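Local coordinates for protein probable TonB-dependent siderophore receptor PiuA (Acinetobacter baumannii, PDB 5FP1) that probably takes part in the first step of iron uptake by binding ferric siderophores at the outer membrane for TonB-dependent transport, at residues G152-G157 / Q162-D167; D54-T59 / S709-V714; Q186-G191 / G195-R200; T59-L64 / N81-F86; R65-I70 / V117-G122. All blocks are in the same frame, centred on the assembly; numbering follows the deposited sequence.

Interaction 1. Residues G152-G157 / Q162-D167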
# COMPACT_ATOMS: atom_id res chain seq x y z
N GLY A 152 0.59 -26.36 1.65
CA GLY A 152 -0.75 -26.06 2.08
C GLY A 152 -0.77 -25.63 3.53
O GLY A 152 0.18 -25.85 4.27
N SER A 153 -1.89 -25.02 3.91
CA SER A 153 -2.10 -24.59 5.27
C SER A 153 -3.58 -24.72 5.57
O SER A 153 -4.44 -24.33 4.76
CB SER A 153 -1.65 -23.14 5.42
OG SER A 153 -1.69 -22.74 6.78
N VAL A 154 -3.88 -25.24 6.75
CA VAL A 154 -5.23 -25.19 7.24
C VAL A 154 -5.19 -24.53 8.59
O VAL A 154 -4.46 -24.96 9.49
CB VAL A 154 -5.86 -26.60 7.36
CG1 VAL A 154 -7.24 -26.49 7.99
CG2 VAL A 154 -5.97 -27.24 5.98
N ALA A 155 -5.99 -23.49 8.79
CA ALA A 155 -5.86 -22.73 10.01
C ALA A 155 -7.18 -22.27 10.54
O ALA A 155 -8.11 -22.00 9.78
CB ALA A 155 -4.91 -21.55 9.80
N ALA A 156 -7.25 -22.18 11.86
CA ALA A 156 -8.42 -21.68 12.55
C ALA A 156 -7.95 -20.75 13.64
O ALA A 156 -6.87 -20.90 14.18
CB ALA A 156 -9.24 -22.83 13.12
N GLY A 157 -8.77 -19.75 13.97
CA GLY A 157 -8.37 -18.79 14.97
C GLY A 157 -9.53 -18.16 15.71
O GLY A 157 -10.68 -18.37 15.37
N GLN A 162 -10.96 -18.58 9.76
CA GLN A 162 -10.63 -19.84 9.09
C GLN A 162 -9.97 -19.54 7.78
O GLN A 162 -10.46 -18.72 7.02
CB GLN A 162 -11.90 -20.67 8.82
CG GLN A 162 -12.72 -20.96 10.07
CD GLN A 162 -14.14 -21.40 9.73
OE1 GLN A 162 -14.36 -22.11 8.76
NE2 GLN A 162 -15.11 -20.96 10.52
N ARG A 163 -8.86 -20.22 7.50
CA ARG A 163 -8.12 -19.96 6.28
C ARG A 163 -7.50 -21.24 5.75
O ARG A 163 -6.87 -21.99 6.50
CB ARG A 163 -7.00 -18.95 6.57
CG ARG A 163 -6.22 -18.50 5.34
CD ARG A 163 -5.12 -17.55 5.74
NE ARG A 163 -4.29 -17.09 4.63
CZ ARG A 163 -4.58 -16.07 3.83
NH1 ARG A 163 -5.72 -15.40 3.96
NH2 ARG A 163 -3.74 -15.72 2.86
N ILE A 164 -7.69 -21.50 4.47
CA ILE A 164 -7.03 -22.63 3.82
C ILE A 164 -6.32 -22.11 2.61
O ILE A 164 -6.90 -21.36 1.82
CB ILE A 164 -8.08 -23.69 3.39
CG1 ILE A 164 -8.76 -24.30 4.61
CG2 ILE A 164 -7.42 -24.80 2.57
CD1 ILE A 164 -10.05 -25.03 4.30
N THR A 165 -5.06 -22.47 2.46
CA THR A 165 -4.35 -22.22 1.21
C THR A 165 -3.74 -23.52 0.71
O THR A 165 -3.39 -24.39 1.51
CB THR A 165 -3.20 -21.22 1.41
OG1 THR A 165 -2.36 -21.70 2.43
CG2 THR A 165 -3.71 -19.86 1.82
N LEU A 166 -3.61 -23.62 -0.60
CA LEU A 166 -2.95 -24.75 -1.26
C LEU A 166 -2.12 -24.19 -2.38
O LEU A 166 -2.57 -23.31 -3.10
CB LEU A 166 -3.98 -25.72 -1.83
CG LEU A 166 -4.12 -26.96 -0.97
CD1 LEU A 166 -5.44 -26.93 -0.23
CD2 LEU A 166 -3.99 -28.22 -1.81
N ASP A 167 -0.89 -24.68 -2.52
CA ASP A 167 0.06 -24.17 -3.53
C ASP A 167 0.79 -25.39 -4.15
O ASP A 167 1.59 -26.03 -3.48
CB ASP A 167 1.06 -23.24 -2.85
CG ASP A 167 2.05 -22.58 -3.83
OD1 ASP A 167 1.92 -22.79 -5.05
OD2 ASP A 167 2.97 -21.86 -3.36
O HOH W 1 -4.05 -21.08 6.52
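Gln162 lies across from Ala156 in an antiparallel hairpin of the TonB-dependent receptor beta-barrel, where strands 149-157 and 161-171 run side by side as neighbouring barrel staves. The pair is non-hydrogen-bonded: Gln162 CA sits 3.4 Å from Ala155 O in a CA-H...O contact, and the extended side chain shares a face with Ile164 and Leu166. Arg163 and Ala155 form a hydrogen-bonded pair. Arg163 N donates to Ala155 O, and Ala155 N returns a bond of 2.9 Å to Arg163 O. The Arg163 side chain stretches away from this strand pair, out to a salt bridge with Glu110 of the plug. Ile164 stands opposite Val154 on the outer surface, probably facing lipid; its CG1 meets Val154 CG2 at 4.3 Å, a loose apolar contact. The CG2 branch of Ile164, anti to the backbone N, lies 3.7 Å from Ser153 O, and its CA comes still closer to the same carbonyl. Thr165 and Ser153 make the second hydrogen-bonded pair, joined by Ser153 N to Thr165 O at 2.9 Å and Thr165 N to Ser153 O at 3.0 Å. Their side chains point to the barrel interior with Ala155 and Arg163. With chi1 at 55°, Thr165 OG1 is tucked between its own backbone N and carbonyl carbon and touches Ser153 CB. Leu166 passes Gly152, where the strands come close. Ser153 OG is hydrogen-bonded to Asn715 and also receives a water that gives its other hydrogen to Arg163 O, 3.0 Å from the water oxygen.

Interaction 2. Residues D54-T59 / S709-V714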
# COMPACT_ATOMS: atom_id res chain seq x y z
N ASP A 54 6.45 -16.42 9.09
CA ASP A 54 6.54 -16.33 10.52
C ASP A 54 5.36 -15.57 11.13
O ASP A 54 4.86 -15.91 12.22
CB ASP A 54 7.81 -15.60 10.92
CG ASP A 54 9.05 -16.50 10.93
OD1 ASP A 54 8.96 -17.69 10.55
OD2 ASP A 54 10.11 -15.95 11.30
N THR A 55 4.94 -14.48 10.46
CA THR A 55 3.90 -13.63 11.03
C THR A 55 2.49 -14.06 10.63
O THR A 55 1.54 -13.66 11.27
CB THR A 55 4.06 -12.15 10.59
OG1 THR A 55 4.12 -12.06 9.16
CG2 THR A 55 5.32 -11.57 11.20
N LYS A 56 2.41 -14.87 9.59
CA LYS A 56 1.16 -15.28 8.93
C LYS A 56 0.31 -14.06 8.57
O LYS A 56 -0.92 -14.10 8.75
CB LYS A 56 0.35 -16.29 9.75
CG LYS A 56 -0.52 -17.21 8.89
CD LYS A 56 -1.41 -18.14 9.74
CE LYS A 56 -2.47 -18.85 8.89
NZ LYS A 56 -1.86 -19.74 7.86
N VAL A 57 0.94 -12.99 8.09
CA VAL A 57 0.17 -11.84 7.59
C VAL A 57 -0.61 -12.24 6.36
O VAL A 57 -0.08 -12.91 5.46
CB VAL A 57 1.01 -10.59 7.34
CG1 VAL A 57 1.45 -9.97 8.65
CG2 VAL A 57 2.20 -10.90 6.44
N THR A 58 -1.87 -11.86 6.32
CA THR A 58 -2.73 -12.29 5.24
C THR A 58 -3.08 -11.17 4.25
O THR A 58 -3.56 -11.45 3.16
CB THR A 58 -4.03 -12.89 5.77
OG1 THR A 58 -4.82 -11.87 6.38
CG2 THR A 58 -3.74 -14.03 6.80
N THR A 59 -2.84 -9.93 4.64
CA THR A 59 -3.09 -8.79 3.76
C THR A 59 -1.84 -7.92 3.69
O THR A 59 -1.02 -7.88 4.62
CB THR A 59 -4.25 -7.93 4.29
OG1 THR A 59 -3.86 -7.33 5.53
CG2 THR A 59 -5.52 -8.76 4.51
N SER A 709 -5.62 -11.62 19.04
CA SER A 709 -6.15 -12.80 18.40
C SER A 709 -5.11 -13.92 18.48
O SER A 709 -3.96 -13.67 18.77
CB SER A 709 -6.50 -12.54 16.93
OG SER A 709 -5.32 -12.30 16.17
N ALA A 710 -5.55 -15.14 18.22
CA ALA A 710 -4.66 -16.28 18.10
C ALA A 710 -5.05 -17.06 16.88
O ALA A 710 -6.23 -17.21 16.58
CB ALA A 710 -4.76 -17.18 19.33
N VAL A 711 -4.05 -17.60 16.19
CA VAL A 711 -4.28 -18.47 15.06
C VAL A 711 -3.45 -19.74 15.21
O VAL A 711 -2.27 -19.66 15.57
CB VAL A 711 -3.89 -17.78 13.76
CG1 VAL A 711 -4.03 -18.73 12.59
CG2 VAL A 711 -4.77 -16.54 13.54
N LEU A 712 -4.06 -20.88 14.91
CA LEU A 712 -3.33 -22.14 14.92
C LEU A 712 -3.41 -22.76 13.56
O LEU A 712 -4.51 -22.93 13.02
CB LEU A 712 -3.91 -23.11 15.96
CG LEU A 712 -3.18 -24.46 16.06
CD1 LEU A 712 -1.79 -24.21 16.63
CD2 LEU A 712 -3.96 -25.42 16.94
N ALA A 713 -2.25 -23.11 13.01
CA ALA A 713 -2.19 -23.65 11.66
C ALA A 713 -1.45 -24.98 11.61
O ALA A 713 -0.44 -25.17 12.27
CB ALA A 713 -1.49 -22.67 10.74
N VAL A 714 -1.95 -25.85 10.75
CA VAL A 714 -1.22 -27.01 10.27
C VAL A 714 -0.75 -26.73 8.86
O VAL A 714 -1.56 -26.59 7.95
CB VAL A 714 -2.11 -28.26 10.17
CG1 VAL A 714 -1.24 -29.43 9.74
CG2 VAL A 714 -2.82 -28.53 11.49
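This is a small, buried plug-to-barrel contact in which one long side chain, Lys56, lies against the inner wall of the barrel at Val711 and Ala713. Lys56 is the first residue to leave helical geometry after helix 49-55, and its positive phi (51°) turns the chain there as the side chain sets out toward strand 709-717. The aliphatic part does most of the touching. Lys56 CD packs 3.9 Å from Val711 CG1, and Lys56 CE stands 4.0 Å from the same methyl, the two side chains lying roughly perpendicular. In Val711 this methyl is the branch anti to the backbone N (chi1 176°). The fold is that of a TonB-dependent receptor, a globular N-terminal plug housed within a transmembrane beta-barrel, and the two segments belong to its two parts: 54-59 to the plug, 709-714 to the last barrel strand. Val711 and Ala713 point inward to the plug, while Leu712 between them faces the outer surface. A turn about the CD-CE bond of Lys56 (chi4 63°) brings its NZ past Ala713 CB at 4.1 Å. That ammonium makes a weak hydrogen bond with Ser153 OG on the adjoining strand 149-157, where Ser153 lies next to Ala713. Nearby, Asp54 ties the end of the same plug helix to the barrel residues Arg671, by a salt bridge, and Trp629, by a hydrogen bond. Around the Lys56 side chain itself stand Tyr161, Ala155 and Asn683, each from a different barrel strand.

Interaction 3. Residues Q186-G191 / G195-R200; sequences QNEKAG and GAEYKR
The amide of Asn187 and the ring of Tyr198 lie nearly parallel, their planes 17° apart, while the two side chains cross obliquely. Asn187 OD1 approaches Tyr198 CB at 3.5 Å, and both OD1 and ND2 of Asn187 are 3.9 Å from Tyr198 CD2. The ring has Asn187 O and Lys189 CB at its edge, near its plane. The amide is brought alongside by chi1 of 76°, which sets Asn187 CG between its backbone N and carbonyl carbon; ND2 turns back in a weak bond to Glu188 O. Facing the other way, OD1 is bonded to His185 and receives two waters. One of them, 2.8 Å from Asn187 OD1, lies in the plane of the Arg200 guanidinium at its edge and accepts from NH1; the other reaches NH2 only weakly. The guanidinium is also held by Glu110 of the plug, which makes a salt bridge to NE. Under these groups the backbones are tied by Tyr198 N to Asn187 O at 2.7 Å, Asn187 N to Tyr198 O at 3.0 Å, and Lys189 N to Ala196 O. Gln186, Glu188, Glu197 and Lys199 occupy the other face. There Gln186 CB meets Lys199 CG at 4.1 Å, and Lys199 NZ bends back to Glu197 OE1 in a 3.1 Å salt bridge. Lys260 also pairs with Glu197, while Asn160 binds Glu188. This is an antiparallel beta-hairpin of the TonB-dependent receptor barrel, strands 177-188 and 197-209 joined by a short loop, with its Asn187 face turned to the plug.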
# COMPACT_ATOMS: atom_id res chain seq x y z
N GLN A 186 -11.89 -16.51 5.82
CA GLN A 186 -12.87 -15.66 6.53
C GLN A 186 -12.35 -15.32 7.89
O GLN A 186 -11.62 -16.12 8.52
CB GLN A 186 -14.24 -16.33 6.68
CG GLN A 186 -14.23 -17.58 7.55
CD GLN A 186 -15.64 -18.09 7.88
OE1 GLN A 186 -15.96 -18.33 9.04
NE2 GLN A 186 -16.46 -18.24 6.87
N ASN A 187 -12.69 -14.12 8.35
CA ASN A 187 -12.45 -13.73 9.73
C ASN A 187 -13.33 -12.56 10.11
O ASN A 187 -13.70 -11.74 9.26
CB ASN A 187 -10.96 -13.39 9.98
CG ASN A 187 -10.55 -12.03 9.42
OD1 ASN A 187 -10.31 -11.89 8.23
ND2 ASN A 187 -10.43 -11.04 10.30
N GLU A 188 -13.66 -12.49 11.39
CA GLU A 188 -14.22 -11.29 11.98
C GLU A 188 -13.07 -10.45 12.48
O GLU A 188 -12.05 -11.00 12.88
CB GLU A 188 -15.13 -11.62 13.16
CG GLU A 188 -16.34 -12.42 12.77
CD GLU A 188 -17.13 -12.88 13.99
OE1 GLU A 188 -16.84 -12.42 15.12
OE2 GLU A 188 -18.03 -13.71 13.78
N LYS A 189 -13.21 -9.13 12.44
CA LYS A 189 -12.18 -8.26 12.97
C LYS A 189 -12.00 -8.60 14.46
O LYS A 189 -12.97 -8.58 15.24
CB LYS A 189 -12.55 -6.80 12.80
CG LYS A 189 -11.44 -5.87 13.24
CD LYS A 189 -11.87 -4.42 13.11
CE LYS A 189 -10.73 -3.47 13.52
NZ LYS A 189 -11.20 -2.06 13.67
N ALA A 190 -10.77 -8.86 14.85
CA ALA A 190 -10.51 -9.39 16.20
C ALA A 190 -10.85 -8.37 17.27
O ALA A 190 -10.44 -7.20 17.19
CB ALA A 190 -9.04 -9.78 16.32
N GLY A 191 -11.64 -8.80 18.24
CA GLY A 191 -12.01 -7.96 19.38
C GLY A 191 -13.18 -7.04 19.12
O GLY A 191 -13.63 -6.33 20.02
N GLY A 195 -19.30 -6.82 14.38
CA GLY A 195 -18.58 -5.78 13.69
C GLY A 195 -18.13 -6.22 12.32
O GLY A 195 -18.87 -6.92 11.59
N ALA A 196 -16.96 -5.75 11.91
CA ALA A 196 -16.53 -5.97 10.55
C ALA A 196 -16.26 -7.47 10.33
O ALA A 196 -15.82 -8.17 11.24
CB ALA A 196 -15.27 -5.15 10.25
N GLU A 197 -16.49 -7.93 9.11
CA GLU A 197 -16.33 -9.35 8.75
C GLU A 197 -15.72 -9.44 7.37
O GLU A 197 -16.09 -8.66 6.49
CB GLU A 197 -17.68 -10.07 8.67
CG GLU A 197 -18.48 -10.13 9.95
CD GLU A 197 -19.88 -10.70 9.70
OE1 GLU A 197 -20.05 -11.47 8.74
OE2 GLU A 197 -20.80 -10.33 10.42
N TYR A 198 -14.83 -10.40 7.17
CA TYR A 198 -14.13 -10.54 5.90
C TYR A 198 -14.33 -11.93 5.35
O TYR A 198 -14.23 -12.91 6.09
CB TYR A 198 -12.63 -10.26 6.12
CG TYR A 198 -12.44 -8.87 6.59
CD1 TYR A 198 -12.47 -7.81 5.68
CD2 TYR A 198 -12.32 -8.57 7.94
CE1 TYR A 198 -12.36 -6.50 6.09
CE2 TYR A 198 -12.21 -7.26 8.37
CZ TYR A 198 -12.25 -6.23 7.44
OH TYR A 198 -12.14 -4.93 7.83
N LYS A 199 -14.61 -12.02 4.06
CA LYS A 199 -14.69 -13.32 3.38
C LYS A 199 -14.10 -13.18 2.00
O LYS A 199 -14.44 -12.25 1.27
CB LYS A 199 -16.14 -13.81 3.26
CG LYS A 199 -16.89 -13.92 4.59
CD LYS A 199 -18.32 -14.41 4.41
CE LYS A 199 -18.99 -14.59 5.76
NZ LYS A 199 -18.88 -13.36 6.60
N ARG A 200 -13.21 -14.09 1.63
CA ARG A 200 -12.66 -14.02 0.31
C ARG A 200 -12.16 -15.36 -0.23
O ARG A 200 -11.82 -16.27 0.53
CB ARG A 200 -11.55 -12.96 0.25
CG ARG A 200 -10.41 -13.12 1.20
CD ARG A 200 -9.54 -11.86 1.29
NE ARG A 200 -8.49 -12.01 2.30
CZ ARG A 200 -8.55 -11.50 3.52
NH1 ARG A 200 -9.62 -10.82 3.93
NH2 ARG A 200 -7.56 -11.73 4.37
O HOH W 2 -8.79 -10.16 6.70
O HOH W 3 -7.18 -11.88 7.78

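Interaction 4. Residues T59-L64 / N81-F86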
# COMPACT_ATOMS: atom_id res chain seq x y z
N THR A 59 -2.84 -9.93 4.64
CA THR A 59 -3.09 -8.79 3.76
C THR A 59 -1.84 -7.92 3.69
O THR A 59 -1.02 -7.88 4.62
CB THR A 59 -4.25 -7.93 4.29
OG1 THR A 59 -3.86 -7.33 5.53
CG2 THR A 59 -5.52 -8.76 4.51
N LEU A 60 -1.69 -7.20 2.59
CA LEU A 60 -0.63 -6.22 2.47
C LEU A 60 -0.65 -5.22 3.63
O LEU A 60 0.39 -4.87 4.18
CB LEU A 60 -0.74 -5.46 1.14
CG LEU A 60 0.26 -4.31 0.97
CD1 LEU A 60 1.68 -4.87 0.92
CD2 LEU A 60 -0.01 -3.48 -0.27
N ALA A 61 -1.85 -4.74 3.99
CA ALA A 61 -1.97 -3.74 5.02
C ALA A 61 -1.32 -4.26 6.32
O ALA A 61 -0.53 -3.56 6.96
CB ALA A 61 -3.43 -3.41 5.25
N ASP A 62 -1.63 -5.51 6.68
CA ASP A 62 -1.04 -6.11 7.86
C ASP A 62 0.49 -6.27 7.69
O ASP A 62 1.25 -5.96 8.61
CB ASP A 62 -1.68 -7.47 8.18
CG ASP A 62 -3.09 -7.33 8.72
OD1 ASP A 62 -3.45 -6.25 9.20
OD2 ASP A 62 -3.86 -8.27 8.64
N ALA A 63 0.91 -6.73 6.52
CA ALA A 63 2.32 -6.92 6.25
C ALA A 63 3.14 -5.66 6.45
O ALA A 63 4.29 -5.73 6.89
CB ALA A 63 2.52 -7.46 4.85
N LEU A 64 2.57 -4.53 6.07
CA LEU A 64 3.26 -3.25 6.12
C LEU A 64 3.55 -2.79 7.54
O LEU A 64 4.39 -1.91 7.74
CB LEU A 64 2.44 -2.19 5.37
CG LEU A 64 2.49 -2.38 3.85
CD1 LEU A 64 1.51 -1.40 3.20
CD2 LEU A 64 3.90 -2.20 3.31
N ASN A 81 -11.68 3.31 0.40
CA ASN A 81 -11.21 2.86 1.70
C ASN A 81 -10.30 1.63 1.59
O ASN A 81 -10.35 0.76 2.45
CB ASN A 81 -12.41 2.50 2.58
CG ASN A 81 -13.20 1.31 2.01
OD1 ASN A 81 -13.00 0.89 0.87
ND2 ASN A 81 -14.10 0.75 2.83
N GLY A 82 -9.49 1.55 0.53
CA GLY A 82 -8.62 0.39 0.33
C GLY A 82 -7.21 0.61 0.90
O GLY A 82 -7.03 1.42 1.81
N ASP A 83 -6.22 -0.12 0.38
CA ASP A 83 -4.85 0.12 0.81
C ASP A 83 -4.46 1.57 0.45
O ASP A 83 -4.58 1.98 -0.72
CB ASP A 83 -3.87 -0.82 0.12
CG ASP A 83 -4.15 -2.29 0.38
OD1 ASP A 83 -4.66 -2.66 1.47
OD2 ASP A 83 -3.86 -3.08 -0.53
N ARG A 84 -3.96 2.32 1.44
CA ARG A 84 -3.47 3.70 1.21
C ARG A 84 -2.15 3.94 1.94
O ARG A 84 -2.12 4.63 2.96
CB ARG A 84 -4.50 4.74 1.69
CG ARG A 84 -5.89 4.66 1.09
CD ARG A 84 -6.73 5.89 1.48
NE ARG A 84 -6.13 7.07 0.84
CZ ARG A 84 -5.79 8.20 1.45
NH1 ARG A 84 -6.13 8.45 2.71
NH2 ARG A 84 -5.18 9.14 0.77
N PRO A 85 -1.06 3.37 1.45
CA PRO A 85 0.18 3.48 2.23
C PRO A 85 0.87 4.81 1.99
O PRO A 85 1.05 5.23 0.85
CB PRO A 85 1.04 2.35 1.70
CG PRO A 85 0.15 1.54 0.79
CD PRO A 85 -0.91 2.47 0.31
N PHE A 86 1.32 5.43 3.09
CA PHE A 86 2.17 6.60 3.03
C PHE A 86 3.63 6.19 3.30
O PHE A 86 3.90 5.44 4.24
CB PHE A 86 1.69 7.62 4.07
CG PHE A 86 0.49 8.37 3.64
CD1 PHE A 86 -0.76 7.76 3.61
CD2 PHE A 86 0.59 9.69 3.22
CE1 PHE A 86 -1.89 8.46 3.19
CE2 PHE A 86 -0.53 10.40 2.82
CZ PHE A 86 -1.77 9.78 2.80
O HOH W 4 -4.35 -5.17 2.28
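Leu64 and Pro85 make the apolar, water-free part of this contact: Leu64 CD1 sits 4.0 Å from Pro85 CG and almost as near to Pro85 CB. Farther toward the start of the helix the character changes to a polar, water-bridged side at Asp83. Its carboxylate is straddled by two apolar groups, Leu60 CD2 at 3.9 Å from Asp83 OD2 and Ala61 CB at 4.0 Å from Asp83 OD1. Chi1 of -59° places Asp83 CG anti to its carbonyl carbon, aiming the acid at the first helical turn. A water gives a hydrogen to Asp83 OD1 over 2.7 Å and accepts from Ala61 N. The acid thus connects through water to an amide at the helix N-terminus, whose dipole would probably favour its negative charge; Arg109 pairs with OD2 in a salt bridge. Next to this, Thr59 is the N-cap, its OG1 accepting from Asp62 N at 3.1 Å. All of this lies deep in the plug domain. Helix 60-63 rests here against the start of strand 85-87, and Met96 of strand 96-98 with Ile137 and Met139 of strand 135-141 pack around Leu60, Leu64 and Pro85.

Interaction 5. Residues R65-I70 / V117-G122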
# COMPACT_ATOMS: atom_id res chain seq x y z
N ARG A 65 2.87 -3.36 8.53
CA ARG A 65 3.16 -3.03 9.92
C ARG A 65 4.62 -3.34 10.28
O ARG A 65 5.15 -2.76 11.22
CB ARG A 65 2.24 -3.76 10.91
CG ARG A 65 2.69 -5.17 11.29
CD ARG A 65 1.79 -5.78 12.35
NE ARG A 65 2.24 -7.11 12.71
CZ ARG A 65 1.58 -8.23 12.41
NH1 ARG A 65 0.43 -8.17 11.76
NH2 ARG A 65 2.07 -9.39 12.77
N THR A 66 5.24 -4.25 9.54
CA THR A 66 6.66 -4.63 9.80
C THR A 66 7.66 -3.61 9.30
O THR A 66 8.86 -3.77 9.57
CB THR A 66 7.05 -5.97 9.15
OG1 THR A 66 6.97 -5.89 7.70
CG2 THR A 66 6.17 -7.06 9.66
N VAL A 67 7.19 -2.61 8.56
CA VAL A 67 8.08 -1.58 8.01
C VAL A 67 7.79 -0.27 8.72
O VAL A 67 6.75 0.35 8.49
CB VAL A 67 7.86 -1.34 6.51
CG1 VAL A 67 8.91 -0.37 5.98
CG2 VAL A 67 7.90 -2.66 5.74
N PRO A 68 8.73 0.18 9.57
CA PRO A 68 8.42 1.38 10.35
C PRO A 68 8.26 2.60 9.47
O PRO A 68 8.99 2.78 8.49
CB PRO A 68 9.64 1.55 11.26
CG PRO A 68 10.74 0.77 10.63
CD PRO A 68 10.12 -0.29 9.76
N GLY A 69 7.33 3.45 9.85
CA GLY A 69 7.14 4.72 9.17
C GLY A 69 6.21 4.62 7.96
O GLY A 69 5.92 5.64 7.33
N ILE A 70 5.76 3.42 7.61
CA ILE A 70 4.76 3.31 6.54
C ILE A 70 3.48 3.49 7.34
O ILE A 70 3.24 2.76 8.29
CB ILE A 70 4.78 1.96 5.82
CG1 ILE A 70 6.15 1.67 5.23
CG2 ILE A 70 3.72 1.93 4.73
CD1 ILE A 70 6.79 2.84 4.55
N VAL A 117 7.44 -8.58 -0.62
CA VAL A 117 6.98 -7.23 -0.92
C VAL A 117 8.21 -6.32 -0.85
O VAL A 117 8.95 -6.33 0.13
CB VAL A 117 5.96 -6.73 0.13
CG1 VAL A 117 5.46 -5.35 -0.27
CG2 VAL A 117 4.79 -7.70 0.25
N GLU A 118 8.44 -5.55 -1.90
CA GLU A 118 9.58 -4.66 -1.96
C GLU A 118 9.12 -3.22 -1.83
O GLU A 118 8.34 -2.71 -2.68
CB GLU A 118 10.33 -4.87 -3.27
CG GLU A 118 10.80 -6.31 -3.45
CD GLU A 118 11.74 -6.50 -4.61
OE1 GLU A 118 12.07 -5.52 -5.34
OE2 GLU A 118 12.16 -7.66 -4.79
N VAL A 119 9.61 -2.56 -0.78
CA VAL A 119 9.27 -1.16 -0.53
C VAL A 119 10.44 -0.26 -0.90
O VAL A 119 11.49 -0.26 -0.22
CB VAL A 119 8.89 -0.94 0.92
CG1 VAL A 119 8.41 0.48 1.15
CG2 VAL A 119 7.81 -1.94 1.36
N THR A 120 10.27 0.52 -1.95
CA THR A 120 11.24 1.51 -2.33
C THR A 120 10.93 2.73 -1.51
O THR A 120 9.78 3.20 -1.48
CB THR A 120 11.18 1.83 -3.84
OG1 THR A 120 11.54 0.65 -4.56
CG2 THR A 120 12.13 2.95 -4.19
N LYS A 121 11.94 3.27 -0.84
CA LYS A 121 11.75 4.49 -0.06
C LYS A 121 12.58 5.61 -0.68
O LYS A 121 13.77 5.44 -0.96
CB LYS A 121 12.13 4.24 1.41
CG LYS A 121 11.31 3.16 2.09
CD LYS A 121 11.72 3.01 3.56
CE LYS A 121 11.76 1.56 4.00
NZ LYS A 121 12.39 1.37 5.35
N GLY A 122 11.93 6.75 -0.90
CA GLY A 122 12.52 7.83 -1.67
C GLY A 122 11.91 7.98 -3.06
O GLY A 122 11.41 7.02 -3.66
O HOH W 5 11.39 3.02 7.45
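Val67 lays its CG1 methyl beside the end of Lys121, 3.9 Å from Lys121 NZ and 4.0 Å from Lys121 CE, the two side chains lying alongside and pointing opposite ways. With chi1 at -174°, CG1 of Val67 points away from the backbone N and reaches the lysine, leaving Val67 CG2 to meet Val119 CG2 at 4.4 Å. Ile70 adds a second apolar touch, its CD1 standing 4.4 Å from Val119 CG1. Val119 is thereby approached by both valine and isoleucine, which stand at the two ends of a type II beta turn, Val67 to Ile70, with Gly69 at positive phi inside it. The turn belongs to the plug domain, in the link between helix 60-63 and strand 71-72, and packs on strand 114-121 of the mixed plug sheet. Ile47 of the neighbouring strand 43-47 and Ile87 of strand 85-87 continue the apolar surroundings. The lysine reaches this place through a chain bent at chi3, and its ammonium is satisfied by Ser45 OG and by a water. That water accepts from Lys121 NZ at 2.9 Å and donates to Pro68 O at 2.6 Å, linking the turn's backbone to the strand.

Overall arrangement
Interactions 1 and 3 are successive hairpins of the barrel wall, centres 16 Å apart and joined where Gln162 N bonds Gln186 O. Interaction 2 is the plug-to-barrel contact beside them: its strand 709-717 pairs with 149-157 through Leu712 N to Ala156 O, 2.9 Å, which closes the barrel between its last and first strands. Glu110 of the plug takes both Arg163 of interaction 1 and Arg200 of interaction 3. Interactions 4 and 5 lie inside the plug, centres 11 Å apart, meeting where Ile70 packs on Pro85 and Leu64. Thr59 is common to interactions 2 and 4, and its CG2 also touches Arg200 of interaction 3.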